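Local coordinates for protein MATE family efflux transporter (Vibrio cholerae, PDB 6IDP) that probably exports drugs across the bacterial membrane as a multidrug efflux transporter of the MATE family, with conformational changes that depend on protons, at residues A[131-134]-A[135-139]; A[179-182]-A[183-187]. All coordinates share one frame; numbering follows the deposited sequence.

Contact 1: A[131-134]-A[135-139]; sequences DHYW and LWWLA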
loop_
_atom_site.group_PDB
_atom_site.type_symbol
_atom_site.label_atom_id
_atom_site.label_comp_id
_atom_site.label_asym_id
_atom_site.label_seq_id
_atom_site.Cartn_x
_atom_site.Cartn_y
_atom_site.Cartn_z
ATOM N N ASP A 131 -1.106 -21.900 16.876
ATOM C CA ASP A 131 -2.409 -22.512 17.136
ATOM C C ASP A 131 -3.390 -21.553 17.803
ATOM O O ASP A 131 -4.592 -21.595 17.534
ATOM C CB ASP A 131 -2.252 -23.766 18.005
ATOM C CG ASP A 131 -2.186 -25.042 17.188
ATOM O OD1 ASP A 131 -2.687 -25.047 16.044
ATOM O OD2 ASP A 131 -1.640 -26.043 17.695
ATOM N N HIS A 132 -2.880 -20.684 18.669
ATOM C CA HIS A 132 -3.739 -19.719 19.342
ATOM C C HIS A 132 -3.519 -18.290 18.839
ATOM O O HIS A 132 -4.437 -17.469 18.876
ATOM C CB HIS A 132 -3.533 -19.786 20.860
ATOM C CG HIS A 132 -2.119 -19.564 21.294
ATOM N ND1 HIS A 132 -1.605 -18.308 21.534
ATOM C CD2 HIS A 132 -1.112 -20.436 21.538
ATOM C CE1 HIS A 132 -0.340 -18.417 21.904
ATOM N NE2 HIS A 132 -0.018 -19.697 21.915
ATOM N N TYR A 133 -2.316 -17.992 18.355
ATOM C CA TYR A 133 -2.021 -16.638 17.893
ATOM C C TYR A 133 -2.800 -16.274 16.631
ATOM O O TYR A 133 -3.311 -15.161 16.520
ATOM C CB TYR A 133 -0.521 -16.453 17.644
ATOM C CG TYR A 133 -0.175 -15.080 17.107
ATOM C CD1 TYR A 133 -0.605 -13.931 17.760
ATOM C CD2 TYR A 133 0.577 -14.931 15.948
ATOM C CE1 TYR A 133 -0.300 -12.674 17.274
ATOM C CE2 TYR A 133 0.890 -13.673 15.455
ATOM C CZ TYR A 133 0.450 -12.551 16.124
ATOM O OH TYR A 133 0.756 -11.299 15.643
ATOM N N TRP A 134 -2.899 -17.207 15.688
ATOM C CA TRP A 134 -3.578 -16.925 14.424
ATOM C C TRP A 134 -5.082 -16.756 14.600
ATOM O O TRP A 134 -5.730 -16.102 13.787
ATOM C CB TRP A 134 -3.295 -18.024 13.395
ATOM C CG TRP A 134 -1.991 -17.843 12.679
ATOM C CD1 TRP A 134 -0.935 -17.081 13.085
ATOM C CD2 TRP A 134 -1.608 -18.423 11.424
ATOM N NE1 TRP A 134 0.084 -17.157 12.166
ATOM C CE2 TRP A 134 -0.304 -17.975 11.139
ATOM C CE3 TRP A 134 -2.239 -19.282 10.518
ATOM C CZ2 TRP A 134 0.381 -18.355 9.986
ATOM C CZ3 TRP A 134 -1.557 -19.657 9.374
ATOM C CH2 TRP A 134 -0.261 -19.194 9.118
ATOM N N LEU A 135 -5.636 -17.345 15.654
ATOM C CA LEU A 135 -7.040 -17.131 15.980
ATOM C C LEU A 135 -7.297 -15.646 16.206
ATOM O O LEU A 135 -8.148 -15.041 15.548
ATOM C CB LEU A 135 -7.444 -17.938 17.215
ATOM C CG LEU A 135 -7.539 -19.448 16.998
ATOM C CD1 LEU A 135 -7.856 -20.169 18.299
ATOM C CD2 LEU A 135 -8.584 -19.758 15.938
ATOM N N TRP A 136 -6.540 -15.061 17.128
ATOM C CA TRP A 136 -6.652 -13.638 17.413
ATOM C C TRP A 136 -6.185 -12.788 16.237
ATOM O O TRP A 136 -6.800 -11.770 15.915
ATOM C CB TRP A 136 -5.846 -13.278 18.661
ATOM C CG TRP A 136 -6.335 -13.940 19.912
ATOM C CD1 TRP A 136 -5.783 -15.020 20.538
ATOM C CD2 TRP A 136 -7.474 -13.562 20.695
ATOM N NE1 TRP A 136 -6.508 -15.338 21.660
ATOM C CE2 TRP A 136 -7.552 -14.457 21.779
ATOM C CE3 TRP A 136 -8.437 -12.554 20.583
ATOM C CZ2 TRP A 136 -8.552 -14.375 22.744
ATOM C CZ3 TRP A 136 -9.428 -12.472 21.544
ATOM C CH2 TRP A 136 -9.479 -13.377 22.609
ATOM N N TRP A 137 -5.101 -13.207 15.591
ATOM C CA TRP A 137 -4.503 -12.387 14.545
ATOM C C TRP A 137 -5.349 -12.333 13.275
ATOM O O TRP A 137 -5.492 -11.271 12.676
ATOM C CB TRP A 137 -3.092 -12.872 14.200
ATOM C CG TRP A 137 -2.463 -11.973 13.194
ATOM C CD1 TRP A 137 -1.764 -10.830 13.443
ATOM C CD2 TRP A 137 -2.520 -12.109 11.771
ATOM N NE1 TRP A 137 -1.366 -10.255 12.263
ATOM C CE2 TRP A 137 -1.819 -11.020 11.221
ATOM C CE3 TRP A 137 -3.089 -13.050 10.909
ATOM C CZ2 TRP A 137 -1.669 -10.847 9.849
ATOM C CZ3 TRP A 137 -2.940 -12.876 9.548
ATOM C CH2 TRP A 137 -2.235 -11.785 9.031
ATOM N N LEU A 138 -5.891 -13.472 12.856
ATOM C CA LEU A 138 -6.762 -13.496 11.683
ATOM C C LEU A 138 -8.020 -12.673 11.940
ATOM O O LEU A 138 -8.562 -12.047 11.026
ATOM C CB LEU A 138 -7.133 -14.932 11.301
ATOM C CG LEU A 138 -6.065 -15.705 10.521
ATOM C CD1 LEU A 138 -6.415 -17.182 10.426
ATOM C CD2 LEU A 138 -5.892 -15.101 9.133
ATOM N N ALA A 139 -8.472 -12.670 13.190
ATOM C CA ALA A 139 -9.617 -11.860 13.592
ATOM C C ALA A 139 -9.296 -10.373 13.462
ATOM O O ALA A 139 -10.148 -9.574 13.080
ATOM C CB ALA A 139 -10.025 -12.192 15.016
#
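Y133 and W137, one helical turn apart, meet through both their aromatic side chains and their backbones. W137 CB lies over one face of the phenol ring, 4.1 Å from the centroid of the Y133 ring, a CH-pi contact displaced toward the rim. The indole itself is turned aslant: the plane of its five-membered ring makes 44° with the phenol, which is neither a stack nor an edge-to-face pair. Its leading atom, W137 CD1, comes to 3.4 Å from Y133 OH. Four residues apart, the two already share a side of the helix; with CG anti to the backbone N in both (chi1 178° in Y133, -176° in W137), the rings lie close enough to cross at a slant.

The polar contacts are i to i+4 bonds of a regular alpha-helix, part of helix 124-156 in the first MatE family region of this transporter. W137 N donates to Y133 O at 2.8 Å, in the carbonyl plane. The bond from L138 N to W134 O is also 2.8 Å, but its donor stands above the plane of the acceptor carbonyl.

Carbon atoms also approach two other carbonyls. W136 CD1 comes to 3.3 Å from H132 O, and L135 CD1 packs 3.6 Å from D131 O, which is hydrogen-bonded to Y110 OH. W134 and L138 meet loosely, with W134 CB and L138 CD1 at 4.4 Å.

The polar ends of D131 and H132 turn to partners elsewhere in the chain: D131 OD1 forms a salt bridge with R113, and H132 ND1 a hydrogen bond with D190. L135 and L138 touch a bound monoolein, consistent with a face turned to the lipid, whereas W137 packs on I56 and Q57 of helix 54-80.

Contact 2: A[179-182]-A[183-187]; sequences PIFI and FTFDL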
loop_
_atom_site.group_PDB
_atom_site.type_symbol
_atom_site.label_atom_id
_atom_site.label_comp_id
_atom_site.label_asym_id
_atom_site.label_seq_id
_atom_site.Cartn_x
_atom_site.Cartn_y
_atom_site.Cartn_z
ATOM N N PRO A 179 0.755 -2.100 25.296
ATOM C CA PRO A 179 1.485 -2.677 26.434
ATOM C C PRO A 179 0.568 -3.233 27.523
ATOM O O PRO A 179 0.997 -4.081 28.306
ATOM C CB PRO A 179 2.295 -1.492 26.960
ATOM C CG PRO A 179 1.461 -0.311 26.632
ATOM C CD PRO A 179 0.809 -0.625 25.310
ATOM N N ILE A 180 -0.674 -2.761 27.568
ATOM C CA ILE A 180 -1.627 -3.206 28.578
ATOM C C ILE A 180 -2.028 -4.666 28.369
ATOM O O ILE A 180 -2.094 -5.444 29.319
ATOM C CB ILE A 180 -2.895 -2.324 28.579
ATOM C CG1 ILE A 180 -2.534 -0.876 28.913
ATOM C CG2 ILE A 180 -3.923 -2.857 29.568
ATOM C CD1 ILE A 180 -3.726 0.052 28.977
ATOM N N PHE A 181 -2.289 -5.040 27.122
ATOM C CA PHE A 181 -2.685 -6.411 26.821
ATOM C C PHE A 181 -1.482 -7.343 26.722
ATOM O O PHE A 181 -1.543 -8.488 27.168
ATOM C CB PHE A 181 -3.502 -6.462 25.529
ATOM C CG PHE A 181 -4.941 -6.070 25.710
ATOM C CD1 PHE A 181 -5.886 -7.014 26.076
ATOM C CD2 PHE A 181 -5.346 -4.759 25.523
ATOM C CE1 PHE A 181 -7.211 -6.657 26.249
ATOM C CE2 PHE A 181 -6.671 -4.396 25.694
ATOM C CZ PHE A 181 -7.603 -5.347 26.058
ATOM N N ILE A 182 -0.390 -6.850 26.147
ATOM C CA ILE A 182 0.818 -7.656 25.988
ATOM C C ILE A 182 1.485 -7.971 27.330
ATOM O O ILE A 182 1.849 -9.117 27.592
ATOM C CB ILE A 182 1.838 -6.955 25.066
ATOM C CG1 ILE A 182 1.290 -6.867 23.642
ATOM C CG2 ILE A 182 3.164 -7.698 25.068
ATOM C CD1 ILE A 182 2.114 -5.991 22.718
ATOM N N PHE A 183 1.625 -6.961 28.183
ATOM C CA PHE A 183 2.385 -7.111 29.423
ATOM C C PHE A 183 1.521 -7.155 30.680
ATOM O O PHE A 183 1.595 -8.111 31.452
ATOM C CB PHE A 183 3.402 -5.975 29.542
ATOM C CG PHE A 183 4.406 -5.947 28.430
ATOM C CD1 PHE A 183 5.093 -7.095 28.069
ATOM C CD2 PHE A 183 4.652 -4.778 27.732
ATOM C CE1 PHE A 183 6.017 -7.074 27.041
ATOM C CE2 PHE A 183 5.573 -4.751 26.703
ATOM C CZ PHE A 183 6.256 -5.900 26.356
ATOM N N THR A 184 0.715 -6.117 30.887
ATOM C CA THR A 184 -0.100 -5.992 32.094
ATOM C C THR A 184 -1.059 -7.176 32.243
ATOM O O THR A 184 -1.337 -7.629 33.356
ATOM C CB THR A 184 -0.896 -4.666 32.093
ATOM O OG1 THR A 184 0.012 -3.562 31.982
ATOM C CG2 THR A 184 -1.714 -4.514 33.366
ATOM N N PHE A 185 -1.545 -7.685 31.114
ATOM C CA PHE A 185 -2.402 -8.866 31.110
ATOM C C PHE A 185 -1.624 -10.112 30.685
ATOM O O PHE A 185 -2.178 -11.212 30.643
ATOM C CB PHE A 185 -3.605 -8.652 30.190
ATOM C CG PHE A 185 -4.578 -7.624 30.693
ATOM C CD1 PHE A 185 -4.727 -7.398 32.050
ATOM C CD2 PHE A 185 -5.342 -6.880 29.808
ATOM C CE1 PHE A 185 -5.620 -6.452 32.516
ATOM C CE2 PHE A 185 -6.236 -5.932 30.268
ATOM C CZ PHE A 185 -6.374 -5.719 31.623
ATOM N N ASP A 186 -0.345 -9.923 30.363
ATOM C CA ASP A 186 0.577 -11.016 30.038
ATOM C C ASP A 186 0.080 -11.897 28.889
ATOM O O ASP A 186 0.443 -13.068 28.786
ATOM C CB ASP A 186 0.840 -11.875 31.284
ATOM C CG ASP A 186 2.066 -12.763 31.139
ATOM O OD1 ASP A 186 2.999 -12.375 30.404
ATOM O OD2 ASP A 186 2.093 -13.850 31.753
ATOM N N LEU A 187 -0.749 -11.328 28.022
ATOM C CA LEU A 187 -1.255 -12.064 26.872
ATOM C C LEU A 187 -0.159 -12.193 25.821
ATOM O O LEU A 187 -0.198 -13.080 24.965
ATOM C CB LEU A 187 -2.491 -11.371 26.295
ATOM C CG LEU A 187 -3.596 -11.167 27.334
ATOM C CD1 LEU A 187 -4.789 -10.421 26.757
ATOM C CD2 LEU A 187 -4.024 -12.508 27.911
#
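P179 O is gripped by two backbone donors, F183 N at 3.0 Å and T184 N at 3.3 Å. F183, four residues on, makes the alpha-type bond from well above the carbonyl plane; T184, five on, makes the wider pi-type bond within it. The widening continues as F185 N donates to I180 O at 2.9 Å, an i to i+5 bond. At the end of helix 161-184 the chain turns at D186, whose phi is positive (56°), and L187 N reaches back to F181 O at 3.1 Å.

Rings and methyls pack around this ending. F185 presents its edge to a face of F181 in a T-shaped pair, with ring centroids 5.4 Å apart and planes at 77°. L187 CD1 comes instead to the edge of the F181 ring, 3.6 Å from F181 CD1, so the phenyl is met on a face and at its rim. I180 CG2 lies beside the same F185 ring. I182 CG2 sits over a face of the F183 ring, 3.6 Å from that ring's centroid; chi1 of I182 (-66°) places this branch anti to the backbone N.

F181 and L187 pack on helix 189-213 through I194, while P179, I182 and F183 touch F38 of helix 5-39.

Overall arrangement
From the N terminus, contact 1 comes first, within helix 124-156, and contact 2 follows at the C-terminal end of the next helix, 161-184. Each joins adjoining segments, so neither closes a long loop; the two run in series, without nesting or crossing. Their centres are about 16 Å apart and their nearest atoms about 6 Å, with no direct touch. Helix 189-213 links them: W136 of contact 1 and F181 and L187 of contact 2 all pack on its I194. Through other neighbours, contact 1 reaches helices 54-80 and 84-111, whereas contact 2 reaches the end of helix 5-39.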